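Local coordinates for protein TarM (Staphylococcus aureus subsp. aureus 21178, PDB 4X7R) that belongs to the GT-B-fold glycosyltransferases and holds UDP and a glycan in pockets, with a large antiparallel beta-sheet besides its two parallel-sheet cores, at residues K83-K86 against L87-K90; I123-K127 against S128-I132. The protein carries 1 engineered substitution. All coordinates share one frame; numbering follows the deposited sequence.

Contact 1: K83-K86 against L87-K90; sequences KSNK and LLYK
Asn85 and Leu88 meet at the start of helix 86-95, where the chain passes from a loop into its first helical turn. Backbone bonds open the helix. Lys90 N donates to Lys86 O over 2.9 Å, lying in the carbonyl plane, and this is the first firm i to i+4 bond. One residue earlier the grip is looser: Leu88 N reaches Asn85 O at 3.4 Å in a weak bond with an N-H...O angle of 139°. Asn85 occupies the N-cap position, but its side chain makes no capping bond there.

Among side-chain contacts, the amide of Asn85 lies obliquely across Leu88, with ND2 3.6 Å from Leu88 CB. With CG opposite the backbone N (chi1 -171°), the amide stands beside the Asn85 carbonyl carbon, and ND2 gives its hydrogen bond to Gly173 O. The Tyr89 ring turns one edge to the same residue: CD2 comes within 3.2 Å of Asn85 O, which lies near the ring plane. Asn85 O thus meets both an amide N-H and an aromatic edge.

In the loop before the helix, two donors share one acceptor, Ser84 O. Lys83 bends in its outer chain (chi3 76°), which brings NZ to Ser84 O at 3.0 Å, while Lys86 N donates to the same oxygen at 2.8 Å from the opposite face of the carbonyl plane. The latter bond closes an inverse gamma turn centred on Asn85.

Leu88 and Tyr89 carry the helix onto the antiparallel sheet: Leu88 touches Phe144 of strand 139-147 and Val151 of strand 150-157, whereas Tyr89 packs on Phe146 and Lys150 and its OH is hydrogen-bonded to Val151 N.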
loop_
_atom_site.group_PDB
_atom_site.type_symbol
_atom_site.label_atom_id
_atom_site.label_comp_id
_atom_site.label_asym_id
_atom_site.label_seq_id
_atom_site.Cartn_x
_atom_site.Cartn_y
_atom_site.Cartn_z
ATOM N N LYS A 83 5.574 -35.924 5.742
ATOM C CA LYS A 83 6.526 -35.776 6.826
ATOM C C LYS A 83 7.302 -34.439 6.670
ATOM O O LYS A 83 7.576 -34.018 5.554
ATOM C CB LYS A 83 7.480 -36.997 6.793
ATOM C CG LYS A 83 8.656 -37.006 7.782
ATOM C CD LYS A 83 9.728 -38.073 7.459
ATOM C CE LYS A 83 10.657 -37.752 6.297
ATOM N NZ LYS A 83 11.532 -36.563 6.543
ATOM N N SER A 84 7.662 -33.800 7.796
ATOM C CA SER A 84 8.494 -32.593 7.843
ATOM C C SER A 84 9.935 -32.924 7.454
ATOM O O SER A 84 10.389 -34.066 7.624
ATOM C CB SER A 84 8.474 -31.990 9.237
ATOM O OG SER A 84 7.255 -31.282 9.368
ATOM N N ASN A 85 10.658 -31.929 6.921
ATOM C CA ASN A 85 12.046 -32.110 6.496
ATOM C C ASN A 85 12.988 -32.167 7.718
ATOM O O ASN A 85 13.682 -31.200 8.037
ATOM C CB ASN A 85 12.423 -30.985 5.536
ATOM C CG ASN A 85 13.740 -31.153 4.840
ATOM O OD1 ASN A 85 14.367 -32.224 4.862
ATOM N ND2 ASN A 85 14.162 -30.097 4.173
ATOM N N LYS A 86 12.987 -33.314 8.414
ATOM C CA LYS A 86 13.794 -33.546 9.619
ATOM C C LYS A 86 15.287 -33.360 9.409
ATOM O O LYS A 86 15.957 -32.870 10.315
ATOM C CB LYS A 86 13.511 -34.941 10.223
ATOM C CG LYS A 86 12.029 -35.221 10.526
ATOM C CD LYS A 86 11.581 -34.593 11.833
ATOM C CE LYS A 86 10.130 -34.219 11.816
ATOM N NZ LYS A 86 9.821 -33.331 12.956
ATOM N N LEU A 87 15.804 -33.735 8.225
ATOM C CA LEU A 87 17.224 -33.645 7.888
ATOM C C LEU A 87 17.806 -32.239 7.836
ATOM O O LEU A 87 18.984 -32.066 8.153
ATOM C CB LEU A 87 17.570 -34.444 6.622
ATOM C CG LEU A 87 17.339 -35.961 6.694
ATOM C CD1 LEU A 87 17.705 -36.618 5.375
ATOM C CD2 LEU A 87 18.124 -36.600 7.851
ATOM N N LEU A 88 17.003 -31.241 7.428
ATOM C CA LEU A 88 17.473 -29.869 7.392
ATOM C C LEU A 88 17.673 -29.416 8.837
ATOM O O LEU A 88 18.703 -28.828 9.141
ATOM C CB LEU A 88 16.476 -28.964 6.634
ATOM C CG LEU A 88 16.712 -27.452 6.644
ATOM C CD1 LEU A 88 18.072 -27.096 6.086
ATOM C CD2 LEU A 88 15.668 -26.754 5.834
ATOM N N TYR A 89 16.718 -29.739 9.730
ATOM C CA TYR A 89 16.793 -29.367 11.146
ATOM C C TYR A 89 17.916 -30.077 11.869
ATOM O O TYR A 89 18.579 -29.457 12.705
ATOM C CB TYR A 89 15.451 -29.581 11.850
ATOM C CG TYR A 89 14.383 -28.639 11.344
ATOM C CD1 TYR A 89 14.307 -27.327 11.808
ATOM C CD2 TYR A 89 13.451 -29.054 10.390
ATOM C CE1 TYR A 89 13.329 -26.455 11.342
ATOM C CE2 TYR A 89 12.476 -28.184 9.904
ATOM C CZ TYR A 89 12.413 -26.889 10.396
ATOM O OH TYR A 89 11.451 -26.023 9.953
ATOM N N LYS A 90 18.160 -31.362 11.509
ATOM C CA LYS A 90 19.233 -32.182 12.067
ATOM C C LYS A 90 20.582 -31.603 11.645
ATOM O O LYS A 90 21.456 -31.464 12.494
ATOM C CB LYS A 90 19.092 -33.649 11.624
ATOM C CG LYS A 90 20.129 -34.591 12.265
ATOM C CD LYS A 90 19.883 -36.062 11.921
ATOM C CE LYS A 90 20.533 -37.021 12.904
ATOM N NZ LYS A 90 22.017 -37.072 12.759
#

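Contact 2: I123-K127 against S128-I132; sequences IRKSK and SEKVI
Ile123 pairs with Ile132 in an antiparallel hairpin, at the end of the segments farther from the type II' turn (Ser126 to Glu129) that joins the strands, whose short axes come within 4.9 Å, with 175° between their directions. Two hydrogen-bonded pairs, Arg124 with Val131 and Ser126 with Glu129, each contribute two bonds; Arg124 N to Val131 O is 3.1 Å, in the carbonyl plane. At the turn, Glu129 N instead approaches Ser126 O from above that plane, at 3.0 Å.

One face carries Ile123, Lys125, Lys130 and Ile132. The two isoleucines lie side by side, CG1 to CG1 3.8 Å. Lys130 runs alongside Ile123 and Lys125 of the facing strand: its CG is 4.0 Å from Ile123 CG2, and its CD is 3.7 Å from Lys125 CE. The bend at chi3 (69°) then turns Lys130 NZ away from the line of the chain, and its ammonium group makes a cation-pi contact with Phe146 and a weak hydrogen bond to Asn149 OD1.

Lysine methylenes therefore extend the isoleucine contact toward the turn. The NZ atoms of Lys125 and Lys130 remain 5.2 Å apart, a like-charge proximity that the outside partners of Lys130 probably ease.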
loop_
_atom_site.group_PDB
_atom_site.type_symbol
_atom_site.label_atom_id
_atom_site.label_comp_id
_atom_site.label_asym_id
_atom_site.label_seq_id
_atom_site.Cartn_x
_atom_site.Cartn_y
_atom_site.Cartn_z
ATOM N N ILE A 123 22.923 -16.383 16.673
ATOM C CA ILE A 123 21.476 -16.623 16.751
ATOM C C ILE A 123 20.805 -15.445 17.459
ATOM O O ILE A 123 21.239 -15.067 18.549
ATOM C CB ILE A 123 21.100 -17.993 17.397
ATOM C CG1 ILE A 123 21.837 -19.173 16.700
ATOM C CG2 ILE A 123 19.560 -18.184 17.395
ATOM C CD1 ILE A 123 21.558 -20.548 17.219
ATOM N N ARG A 124 19.755 -14.879 16.842
ATOM C CA ARG A 124 18.965 -13.786 17.400
ATOM C C ARG A 124 17.483 -14.203 17.421
ATOM O O ARG A 124 16.856 -14.340 16.365
ATOM C CB ARG A 124 19.189 -12.481 16.604
ATOM C CG ARG A 124 18.500 -11.235 17.170
ATOM C CD ARG A 124 18.067 -10.259 16.074
ATOM N NE ARG A 124 19.188 -9.837 15.222
ATOM C CZ ARG A 124 19.097 -9.577 13.921
ATOM N NH1 ARG A 124 17.930 -9.676 13.295
ATOM N NH2 ARG A 124 20.175 -9.217 13.233
ATOM N N LYS A 125 16.938 -14.388 18.641
ATOM C CA LYS A 125 15.542 -14.757 18.914
ATOM C C LYS A 125 14.760 -13.531 19.440
ATOM O O LYS A 125 15.110 -12.977 20.486
ATOM C CB LYS A 125 15.472 -15.894 19.962
ATOM C CG LYS A 125 15.905 -17.270 19.483
ATOM C CD LYS A 125 15.917 -18.255 20.653
ATOM C CE LYS A 125 16.264 -19.665 20.248
ATOM N NZ LYS A 125 16.091 -20.625 21.371
ATOM N N SER A 126 13.712 -13.113 18.714
ATOM C CA SER A 126 12.842 -12.002 19.099
ATOM C C SER A 126 11.396 -12.372 18.765
ATOM O O SER A 126 11.076 -12.575 17.588
ATOM C CB SER A 126 13.264 -10.695 18.421
ATOM O OG SER A 126 12.777 -10.541 17.096
ATOM N N LYS A 127 10.535 -12.485 19.809
ATOM C CA LYS A 127 9.119 -12.873 19.723
ATOM C C LYS A 127 8.975 -14.304 19.142
ATOM O O LYS A 127 9.425 -15.268 19.769
ATOM C CB LYS A 127 8.289 -11.830 18.931
ATOM C CG LYS A 127 7.757 -10.679 19.772
ATOM C CD LYS A 127 7.095 -9.630 18.892
ATOM C CE LYS A 127 6.253 -8.659 19.679
ATOM N NZ LYS A 127 5.559 -7.694 18.784
ATOM N N SER A 128 8.369 -14.418 17.941
ATOM C CA SER A 128 8.133 -15.661 17.199
ATOM C C SER A 128 9.196 -15.871 16.092
ATOM O O SER A 128 9.195 -16.900 15.412
ATOM C CB SER A 128 6.736 -15.627 16.583
ATOM O OG SER A 128 6.507 -14.402 15.903
ATOM N N GLU A 129 10.095 -14.884 15.925
ATOM C CA GLU A 129 11.148 -14.887 14.922
ATOM C C GLU A 129 12.511 -15.346 15.434
ATOM O O GLU A 129 12.861 -15.144 16.603
ATOM C CB GLU A 129 11.241 -13.532 14.216
ATOM C CG GLU A 129 10.010 -13.240 13.377
ATOM C CD GLU A 129 10.085 -12.010 12.496
ATOM O OE1 GLU A 129 10.697 -11.001 12.917
ATOM O OE2 GLU A 129 9.492 -12.044 11.393
ATOM N N LYS A 130 13.259 -16.011 14.544
ATOM C CA LYS A 130 14.601 -16.512 14.819
ATOM C C LYS A 130 15.425 -16.426 13.547
ATOM O O LYS A 130 14.943 -16.706 12.449
ATOM C CB LYS A 130 14.577 -17.944 15.383
ATOM C CG LYS A 130 15.965 -18.492 15.767
ATOM C CD LYS A 130 15.920 -19.817 16.533
ATOM C CE LYS A 130 15.468 -20.996 15.704
ATOM N NZ LYS A 130 15.343 -22.223 16.521
ATOM N N VAL A 131 16.675 -16.032 13.718
ATOM C CA VAL A 131 17.652 -15.884 12.663
ATOM C C VAL A 131 18.914 -16.626 13.094
ATOM O O VAL A 131 19.331 -16.503 14.251
ATOM C CB VAL A 131 17.845 -14.366 12.391
ATOM C CG1 VAL A 131 19.308 -13.944 12.382
ATOM C CG2 VAL A 131 17.117 -13.932 11.122
ATOM N N ILE A 132 19.465 -17.474 12.207
ATOM C CA ILE A 132 20.720 -18.192 12.482
ATOM C C ILE A 132 21.686 -17.841 11.369
ATOM O O ILE A 132 21.459 -18.225 10.220
ATOM C CB ILE A 132 20.599 -19.728 12.688
ATOM C CG1 ILE A 132 19.589 -20.097 13.786
ATOM C CG2 ILE A 132 21.975 -20.355 12.968
ATOM C CD1 ILE A 132 19.337 -21.639 13.921
#

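In the fold
Contact 1 comes first along the chain, at the start of helix 86-95, and contact 2 follows in the hairpin of strands 119-126 and 129-136. Their centres are 19 Å apart and their nearest atoms about 7 Å apart, without touching. The ten-stranded antiparallel sheet relates them: contact 2 lies within it, whereas the helix of contact 1 packs against strands 139-147 and 150-157. Phe146 is a common neighbour, touched by Tyr89 from the helix and by Lys130 and Ile132 from the hairpin. Both are surface contacts, one within the antiparallel sheet and one on the helix packed against it, a sheet distinct from the two parallel sheets of the GT-B architecture.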